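Local atomic coordinates of acyl-CoA thioesterase YbgC (Helicobacter pylori, PDB entry 2PZH), a protein that hydrolyses the thioester bond of acyl-CoAs, preferring long-chain fatty acyl-CoAs and benzoyl-CoA, with low activity on shorter acyl chains, and may take part in phospholipid metabolism. Residues A[58-63]-A[100-105]; A[66-71]-A[86-91]. All coordinates share one frame; numbering follows the deposited sequence.

Contact 1 (A[58-63]-A[100-105])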
ATOM      1  N   PHE A  58       9.893 -13.545 -11.172  1.00 14.91           N
ATOM      2  CA  PHE A  58       9.199 -14.082 -10.009  1.00 14.96           C
ATOM      3  C   PHE A  58       9.436 -15.577  -9.926  1.00 15.92           C
ATOM      4  O   PHE A  58       9.373 -16.274 -10.933  1.00 15.60           O
ATOM      5  CB  PHE A  58       7.710 -13.774 -10.120  1.00 14.60           C
ATOM      6  CG  PHE A  58       7.427 -12.305 -10.102  1.00 14.70           C
ATOM      7  CD1 PHE A  58       7.551 -11.555 -11.263  1.00 14.09           C
ATOM      8  CD2 PHE A  58       7.107 -11.651  -8.911  1.00 15.35           C
ATOM      9  CE1 PHE A  58       7.316 -10.177 -11.254  1.00 14.33           C
ATOM     10  CE2 PHE A  58       6.869 -10.278  -8.903  1.00 15.25           C
ATOM     11  CZ  PHE A  58       6.989  -9.543 -10.076  1.00 14.92           C
ATOM     12  N   PHE A  59       9.763 -16.050  -8.728  1.00 14.80           N
ATOM     13  CA  PHE A  59      10.042 -17.463  -8.515  1.00 15.20           C
ATOM     14  C   PHE A  59       9.030 -18.012  -7.510  1.00 14.68           C
ATOM     15  O   PHE A  59       7.832 -17.744  -7.644  1.00 15.80           O
ATOM     16  CB  PHE A  59      11.497 -17.635  -8.082  1.00 14.46           C
ATOM     17  CG  PHE A  59      12.470 -17.132  -9.103  1.00 15.39           C
ATOM     18  CD1 PHE A  59      12.834 -17.944 -10.170  1.00 16.62           C
ATOM     19  CD2 PHE A  59      13.000 -15.852  -9.018  1.00 14.57           C
ATOM     20  CE1 PHE A  59      13.728 -17.488 -11.137  1.00 15.96           C
ATOM     21  CE2 PHE A  59      13.912 -15.386  -9.980  1.00 15.64           C
ATOM     22  CZ  PHE A  59      14.258 -16.205 -11.045  1.00 14.65           C
ATOM     23  N   THR A  60       9.473 -18.738  -6.490  1.00 14.00           N
ATOM     24  CA  THR A  60       8.510 -19.254  -5.528  1.00 13.85           C
ATOM     25  C   THR A  60       7.864 -18.130  -4.713  1.00 13.62           C
ATOM     26  O   THR A  60       8.551 -17.387  -4.034  1.00 15.38           O
ATOM     27  CB  THR A  60       9.138 -20.291  -4.570  1.00 13.66           C
ATOM     28  OG1 THR A  60       9.609 -21.408  -5.329  1.00 13.34           O
ATOM     29  CG2 THR A  60       8.089 -20.784  -3.545  1.00 13.35           C
ATOM     30  N   PRO A  61       6.535 -18.014  -4.775  1.00 14.17           N
ATOM     31  CA  PRO A  61       5.862 -16.947  -4.025  1.00 12.73           C
ATOM     32  C   PRO A  61       6.025 -17.063  -2.522  1.00 13.40           C
ATOM     33  O   PRO A  61       5.992 -18.167  -1.973  1.00 14.42           O
ATOM     34  CB  PRO A  61       4.377 -17.136  -4.378  1.00 13.90           C
ATOM     35  CG  PRO A  61       4.260 -18.510  -4.945  1.00 15.52           C
ATOM     36  CD  PRO A  61       5.592 -18.840  -5.550  1.00 14.22           C
ATOM     37  N   ALA A  62       6.174 -15.916  -1.868  1.00 12.82           N
ATOM     38  CA  ALA A  62       6.275 -15.856  -0.422  1.00 12.12           C
ATOM     39  C   ALA A  62       4.892 -15.721   0.208  1.00 12.70           C
ATOM     40  O   ALA A  62       3.934 -15.325  -0.442  1.00 12.95           O
ATOM     41  CB  ALA A  62       7.172 -14.701   0.002  1.00 11.26           C
ATOM     42  N   SER A  63       4.802 -16.029   1.490  1.00 12.29           N
ATOM     43  CA  SER A  63       3.519 -16.044   2.149  1.00 12.90           C
ATOM     44  C   SER A  63       3.597 -15.570   3.591  1.00 12.67           C
ATOM     45  O   SER A  63       4.689 -15.343   4.125  1.00 11.82           O
ATOM     46  CB  SER A  63       2.902 -17.442   2.059  1.00 14.80           C
ATOM     47  OG  SER A  63       3.682 -18.401   2.738  1.00 17.17           O
ATOM     48  N   LYS A 100      15.759 -25.014   3.681  1.00 19.73           N
ATOM     49  CA  LYS A 100      16.786 -24.474   2.793  1.00 20.74           C
ATOM     50  C   LYS A 100      16.236 -23.169   2.219  1.00 19.92           C
ATOM     51  O   LYS A 100      15.101 -23.140   1.738  1.00 18.96           O
ATOM     52  CB  LYS A 100      17.090 -25.485   1.676  1.00 22.75           C
ATOM     53  CG  LYS A 100      18.128 -25.036   0.671  1.00 24.90           C
ATOM     54  CD  LYS A 100      19.322 -24.418   1.374  1.00 26.24           C
ATOM     55  CE  LYS A 100      20.528 -24.280   0.456  1.00 27.89           C
ATOM     56  NZ  LYS A 100      21.453 -23.229   0.959  1.00 27.91           N
ATOM     57  N   PRO A 101      17.027 -22.082   2.276  1.00 19.74           N
ATOM     58  CA  PRO A 101      16.519 -20.824   1.705  1.00 18.36           C
ATOM     59  C   PRO A 101      16.129 -20.986   0.231  1.00 17.92           C
ATOM     60  O   PRO A 101      16.815 -21.691  -0.527  1.00 16.46           O
ATOM     61  CB  PRO A 101      17.698 -19.864   1.861  1.00 18.81           C
ATOM     62  CG  PRO A 101      18.494 -20.418   3.030  1.00 19.64           C
ATOM     63  CD  PRO A 101      18.374 -21.919   2.862  1.00 19.27           C
ATOM     64  N   PHE A 102      15.021 -20.357  -0.161  1.00 16.61           N
ATOM     65  CA  PHE A 102      14.547 -20.471  -1.544  1.00 15.28           C
ATOM     66  C   PHE A 102      14.310 -19.107  -2.187  1.00 15.20           C
ATOM     67  O   PHE A 102      13.842 -18.187  -1.528  1.00 15.05           O
ATOM     68  CB  PHE A 102      13.330 -21.410  -1.667  1.00 14.68           C
ATOM     69  CG  PHE A 102      12.070 -20.953  -0.943  1.00 13.46           C
ATOM     70  CD1 PHE A 102      11.207 -20.035  -1.534  1.00 14.05           C
ATOM     71  CD2 PHE A 102      11.730 -21.472   0.301  1.00 13.83           C
ATOM     72  CE1 PHE A 102      10.038 -19.632  -0.918  1.00 14.11           C
ATOM     73  CE2 PHE A 102      10.540 -21.064   0.957  1.00 13.95           C
ATOM     74  CZ  PHE A 102       9.699 -20.135   0.355  1.00 14.78           C
ATOM     75  N   LYS A 103      14.649 -18.993  -3.466  1.00 14.96           N
ATOM     76  CA  LYS A 103      14.515 -17.729  -4.174  1.00 14.19           C
ATOM     77  C   LYS A 103      13.055 -17.418  -4.443  1.00 13.04           C
ATOM     78  O   LYS A 103      12.289 -18.292  -4.842  1.00 13.39           O
ATOM     79  CB  LYS A 103      15.271 -17.759  -5.498  1.00 14.92           C
ATOM     80  CG  LYS A 103      15.423 -16.391  -6.129  1.00 16.15           C
ATOM     81  CD  LYS A 103      16.538 -16.374  -7.161  1.00 17.60           C
ATOM     82  CE  LYS A 103      16.369 -17.459  -8.199  1.00 18.51           C
ATOM     83  NZ  LYS A 103      17.405 -17.273  -9.288  1.00 19.38           N
ATOM     84  N   VAL A 104      12.698 -16.156  -4.236  1.00 12.10           N
ATOM     85  CA  VAL A 104      11.331 -15.678  -4.389  1.00 11.96           C
ATOM     86  C   VAL A 104      11.199 -14.675  -5.550  1.00 12.43           C
ATOM     87  O   VAL A 104      10.171 -14.612  -6.216  1.00 11.28           O
ATOM     88  CB  VAL A 104      10.869 -15.057  -3.053  1.00 12.21           C
ATOM     89  CG1 VAL A 104       9.561 -14.269  -3.205  1.00 13.57           C
ATOM     90  CG2 VAL A 104      10.712 -16.151  -1.994  1.00 11.54           C
ATOM     91  N   PHE A 105      12.253 -13.896  -5.789  1.00 10.62           N
ATOM     92  CA  PHE A 105      12.183 -12.739  -6.666  1.00 11.48           C
ATOM     93  C   PHE A 105      13.595 -12.294  -6.974  1.00 12.37           C
ATOM     94  O   PHE A 105      14.474 -12.390  -6.113  1.00 11.72           O
ATOM     95  CB  PHE A 105      11.448 -11.625  -5.904  1.00 10.76           C
ATOM     96  CG  PHE A 105      11.327 -10.311  -6.648  1.00 10.58           C
ATOM     97  CD1 PHE A 105      10.279 -10.102  -7.535  1.00 11.11           C
ATOM     98  CD2 PHE A 105      12.245  -9.277  -6.438  1.00 10.03           C
ATOM     99  CE1 PHE A 105      10.148  -8.890  -8.228  1.00 10.23           C
ATOM    100  CE2 PHE A 105      12.109  -8.050  -7.091  1.00 11.36           C
ATOM    101  CZ  PHE A 105      11.055  -7.859  -8.005  1.00 11.14           C
TER
HETATM  102  O   HOH W   1       7.466 -14.860  -6.336  1.00 16.46           O
HETATM  103  O   HOH W   2      12.512 -20.745  -5.876  1.00 25.58           O
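At the classic beta bulge of strand 102-114 in the hot-dog sheet, Phe58 and Phe105 form the last antiparallel pair, non-hydrogen-bonded, before segment 58-63 turns off into a loop. Their side chains lie on the same face of the sheet, and the CD1-CE1 edge of Phe105 is directed at the face of Phe58: the T-shaped pair has centroids 5.2 Å apart and planes at 69°. Val104 and Phe105 both stand opposite Ile88, which makes the bulge.

Beyond that pair, Phe59 N donates to Val104 O at 2.9 Å, from above the carbonyl plane. Thr60 N reaches Lys103 O at 3.3 Å, a longer bond that lies in the carbonyl plane on a lone pair. Two waters bridge the segments beside these bonds: one donates to both Phe59 O and Val104 O, while another donates to Lys103 O and bonds Thr60 OG1. Val104 O and Lys103 O thus each accept from an N-H and a water.

Lys103 suits an outer position because its long aliphatic chain can cover a ring while the probably charged ammonium end adds a cation-pi contact. With CG anti to the backbone N (chi1 -167°) and a bend at chi3, the chain passes over one face of Phe59, placing CE 3.6 Å from the ring centroid in a CH-pi contact. NZ follows over the same face, 4.2 Å from the centroid. Further along, the methyl CG2 of Thr60 meets Phe102 CE1 at 3.5 Å, and Val104 CG1 packs on Ala62 CB, whose small methyl fits this buried spot. Tyr23 of helix 22-36 packs against Phe58, Val104 and Phe105, and Ile51 of the second subunit packs on Phe58. The bulge thus sits in an inner strand of a sheet that curls round the central helix, as in the hot-dog fold.

Contact 2 (A[66-71]-A[86-91])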
ATOM      1  N   GLN A  66       6.476 -15.535   6.785  1.00 10.93           N
ATOM      2  CA  GLN A  66       7.835 -15.831   6.349  1.00 11.24           C
ATOM      3  C   GLN A  66       8.761 -14.637   6.569  1.00 11.45           C
ATOM      4  O   GLN A  66       8.317 -13.493   6.637  1.00 10.69           O
ATOM      5  CB  GLN A  66       7.812 -16.250   4.879  1.00 11.39           C
ATOM      6  CG  GLN A  66       7.116 -17.596   4.677  1.00 13.36           C
ATOM      7  CD  GLN A  66       7.145 -18.074   3.244  1.00 14.45           C
ATOM      8  OE1 GLN A  66       7.252 -17.279   2.304  1.00 15.91           O
ATOM      9  NE2 GLN A  66       7.067 -19.378   3.072  1.00 15.68           N
ATOM     10  N   VAL A  67      10.054 -14.916   6.713  1.00 10.82           N
ATOM     11  CA  VAL A  67      11.068 -13.865   6.759  1.00 10.94           C
ATOM     12  C   VAL A  67      11.868 -13.939   5.476  1.00 11.23           C
ATOM     13  O   VAL A  67      12.349 -15.011   5.080  1.00 12.54           O
ATOM     14  CB  VAL A  67      11.966 -13.988   8.010  1.00 10.70           C
ATOM     15  CG1 VAL A  67      13.059 -12.889   8.029  1.00 11.87           C
ATOM     16  CG2 VAL A  67      11.065 -13.899   9.292  1.00 11.92           C
ATOM     17  N   LEU A  68      11.963 -12.806   4.801  1.00 10.75           N
ATOM     18  CA  LEU A  68      12.603 -12.740   3.502  1.00 10.67           C
ATOM     19  C   LEU A  68      13.905 -11.993   3.662  1.00 11.08           C
ATOM     20  O   LEU A  68      14.000 -11.052   4.426  1.00 11.56           O
ATOM     21  CB  LEU A  68      11.714 -11.995   2.494  1.00 11.31           C
ATOM     22  CG  LEU A  68      10.270 -12.501   2.346  1.00 10.66           C
ATOM     23  CD1 LEU A  68       9.527 -11.781   1.229  1.00 12.97           C
ATOM     24  CD2 LEU A  68      10.260 -14.026   2.123  1.00 10.93           C
ATOM     25  N   GLU A  69      14.924 -12.433   2.944  1.00 11.80           N
ATOM     26  CA  GLU A  69      16.202 -11.759   3.009  1.00 12.76           C
ATOM     27  C   GLU A  69      16.438 -11.089   1.671  1.00 12.61           C
ATOM     28  O   GLU A  69      16.365 -11.735   0.628  1.00 11.45           O
ATOM     29  CB  GLU A  69      17.300 -12.788   3.282  1.00 14.10           C
ATOM     30  CG  GLU A  69      18.669 -12.196   3.358  1.00 16.90           C
ATOM     31  CD  GLU A  69      19.663 -13.199   3.878  1.00 18.22           C
ATOM     32  OE1 GLU A  69      19.862 -13.214   5.104  1.00 19.89           O
ATOM     33  OE2 GLU A  69      20.206 -13.988   3.069  1.00 18.65           O
ATOM     34  N   ILE A  70      16.731  -9.794   1.702  1.00 12.36           N
ATOM     35  CA  ILE A  70      17.001  -9.064   0.485  1.00 13.13           C
ATOM     36  C   ILE A  70      18.512  -8.901   0.330  1.00 14.23           C
ATOM     37  O   ILE A  70      19.176  -8.285   1.167  1.00 13.77           O
ATOM     38  CB  ILE A  70      16.294  -7.682   0.456  1.00 15.61           C
ATOM     39  CG1 ILE A  70      14.788  -7.863   0.627  1.00 16.70           C
ATOM     40  CG2 ILE A  70      16.487  -7.046  -0.871  1.00 15.77           C
ATOM     41  CD1 ILE A  70      14.365  -8.084   2.027  1.00 18.64           C
ATOM     42  N   ARG A  71      19.031  -9.474  -0.744  1.00 14.20           N
ATOM     43  CA  ARG A  71      20.453  -9.403  -1.074  1.00 15.09           C
ATOM     44  C   ARG A  71      20.738  -8.421  -2.216  1.00 15.48           C
ATOM     45  O   ARG A  71      20.184  -8.529  -3.312  1.00 15.09           O
ATOM     46  CB  ARG A  71      20.954 -10.814  -1.393  1.00 15.56           C
ATOM     47  CG  ARG A  71      20.583 -11.801  -0.318  1.00 16.96           C
ATOM     48  CD  ARG A  71      21.035 -13.235  -0.627  1.00 18.01           C
ATOM     49  NE  ARG A  71      20.508 -14.163   0.385  1.00 19.40           N
ATOM     50  CZ  ARG A  71      20.510 -15.489   0.267  1.00 20.05           C
ATOM     51  NH1 ARG A  71      21.003 -16.073  -0.821  1.00 19.99           N
ATOM     52  NH2 ARG A  71      20.007 -16.231   1.241  1.00 20.81           N
ATOM     53  N   GLN A  86      19.141  -7.163  -7.244  1.00 16.19           N
ATOM     54  CA  GLN A  86      18.587  -7.530  -5.961  1.00 14.61           C
ATOM     55  C   GLN A  86      17.819  -8.831  -6.053  1.00 15.34           C
ATOM     56  O   GLN A  86      16.983  -9.007  -6.950  1.00 15.93           O
ATOM     57  CB  GLN A  86      17.686  -6.404  -5.408  1.00 14.07           C
ATOM     58  CG  GLN A  86      18.486  -5.128  -5.087  1.00 13.94           C
ATOM     59  CD  GLN A  86      17.645  -4.049  -4.477  1.00 13.61           C
ATOM     60  OE1 GLN A  86      16.935  -3.337  -5.184  1.00 13.79           O
ATOM     61  NE2 GLN A  86      17.745  -3.887  -3.154  1.00 12.86           N
ATOM     62  N   GLU A  87      18.112  -9.727  -5.117  1.00 14.18           N
ATOM     63  CA  GLU A  87      17.427 -11.011  -5.032  1.00 15.88           C
ATOM     64  C   GLU A  87      16.797 -11.155  -3.675  1.00 14.21           C
ATOM     65  O   GLU A  87      17.366 -10.742  -2.659  1.00 14.46           O
ATOM     66  CB  GLU A  87      18.411 -12.171  -5.229  1.00 17.02           C
ATOM     67  CG  GLU A  87      18.866 -12.352  -6.659  1.00 19.37           C
ATOM     68  CD  GLU A  87      19.728 -13.604  -6.834  1.00 20.49           C
ATOM     69  OE1 GLU A  87      19.780 -14.136  -7.961  1.00 23.27           O
ATOM     70  OE2 GLU A  87      20.357 -14.049  -5.855  1.00 22.08           O
ATOM     71  N   ILE A  88      15.632 -11.788  -3.644  1.00 12.70           N
ATOM     72  CA  ILE A  88      14.949 -12.025  -2.388  1.00 11.55           C
ATOM     73  C   ILE A  88      14.838 -13.522  -2.177  1.00 11.63           C
ATOM     74  O   ILE A  88      14.356 -14.247  -3.049  1.00 11.50           O
ATOM     75  CB  ILE A  88      13.528 -11.371  -2.384  1.00 11.18           C
ATOM     76  CG1 ILE A  88      13.649  -9.862  -2.665  1.00 11.98           C
ATOM     77  CG2 ILE A  88      12.753 -11.701  -1.097  1.00 10.13           C
ATOM     78  CD1 ILE A  88      12.315  -9.113  -2.678  1.00 13.34           C
ATOM     79  N   TYR A  89      15.278 -13.973  -1.010  1.00 12.60           N
ATOM     80  CA  TYR A  89      15.153 -15.361  -0.613  1.00 13.71           C
ATOM     81  C   TYR A  89      14.306 -15.481   0.636  1.00 13.29           C
ATOM     82  O   TYR A  89      14.460 -14.680   1.577  1.00 13.59           O
ATOM     83  CB  TYR A  89      16.525 -15.948  -0.297  1.00 17.44           C
ATOM     84  CG  TYR A  89      17.294 -16.423  -1.509  1.00 18.39           C
ATOM     85  CD1 TYR A  89      17.887 -15.528  -2.393  1.00 19.37           C
ATOM     86  CD2 TYR A  89      17.432 -17.784  -1.755  1.00 18.98           C
ATOM     87  CE1 TYR A  89      18.607 -16.006  -3.514  1.00 19.98           C
ATOM     88  CE2 TYR A  89      18.133 -18.254  -2.836  1.00 20.11           C
ATOM     89  CZ  TYR A  89      18.720 -17.379  -3.711  1.00 19.17           C
ATOM     90  OH  TYR A  89      19.411 -17.948  -4.783  1.00 20.66           O
ATOM     91  N   CYS A  90      13.460 -16.502   0.687  1.00 11.93           N
ATOM     92  CA  CYS A  90      12.795 -16.822   1.938  1.00 13.42           C
ATOM     93  C   CYS A  90      13.781 -17.583   2.778  1.00 13.16           C
ATOM     94  O   CYS A  90      14.295 -18.615   2.322  1.00 13.48           O
ATOM     95  CB  CYS A  90      11.565 -17.710   1.736  1.00 12.75           C
ATOM     96  SG  CYS A  90      10.815 -18.157   3.300  1.00 14.41           S
ATOM     97  N   ILE A  91      14.041 -17.099   3.994  1.00 12.53           N
ATOM     98  CA  ILE A  91      15.007 -17.763   4.890  1.00 12.14           C
ATOM     99  C   ILE A  91      14.403 -18.362   6.151  1.00 13.28           C
ATOM    100  O   ILE A  91      15.082 -19.124   6.851  1.00 13.87           O
ATOM    101  CB  ILE A  91      16.170 -16.808   5.301  1.00 11.14           C
ATOM    102  CG1 ILE A  91      15.623 -15.602   6.077  1.00 11.26           C
ATOM    103  CG2 ILE A  91      16.981 -16.387   4.071  1.00 12.06           C
ATOM    104  CD1 ILE A  91      16.716 -14.668   6.656  1.00 12.11           C
TER
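Gln86 packs its NE2 near Ile70 CG2 at the start of the 86-91 half of an antiparallel beta hairpin, formed by strands 67-77 and 81-92 of the hot-dog sheet. Its amide is held elsewhere, OE1 by Arg31 and NE2 by Thr72 OG1 and Cys27 O, which suits a buried polar group beside helix 22-36. Glu87 pairs with Arg71 through two backbone bonds, Arg71 N to Glu87 O and Glu87 N to Arg71 O.

Ile88 turns to the helix-covered face, where branched aliphatic chains pack well: its CG2 meets Leu68 CB at 3.7 Å and its CG1 lies beside Ile70 CG1. On the other face, Tyr89 supplies a flat platform. The guanidinium of Arg71 stacks on it almost parallel, planes at 8°, with Arg71 NH1 over the ring centre and 3.5 Å from Tyr89 CD1. Backbone bonds in both directions join Tyr89 to Glu69.

Cys90 sends its small SG, anti to the backbone N (chi1 177°), against Gln66 CD, and its CB touches Leu68 CD2 at 3.9 Å. Ile91 N bonds Val67 O, while Ile91 CG2 packs 3.7 Å from Glu69 CB. A salt bridge to Glu69 also fixes the stacked guanidinium side-on: Arg71 NE meets the anti lone pair of Glu69 OE2 at 2.7 Å. Arg71 NH2 reaches the same Glu69 OE2 at 2.9 Å, from out of the carboxylate plane.

How the contacts relate
The centres of contacts 1 and 2 lie about 8 Å apart on one antiparallel sheet, where strands 81-92 and 102-114 are immediate neighbours. Val104 N to Ile88 O and Phe105 O to Ile88 N, both 2.8 Å and probably hydrogen bonds, join them directly, so Ile88 belongs to the hairpin and also faces the bulge. Along the chain, segments 66-71 and 86-91 both fall between 58-63 and 100-105, so contact 2 is built from the chain that contact 1 brackets. Together they span the strand order 47-58, 102-114, 81-92, 67-77, contact 1 reaching it where 47-58 ends, in the curved sheet that wraps around helix 22-36 in this hot-dog thioesterase.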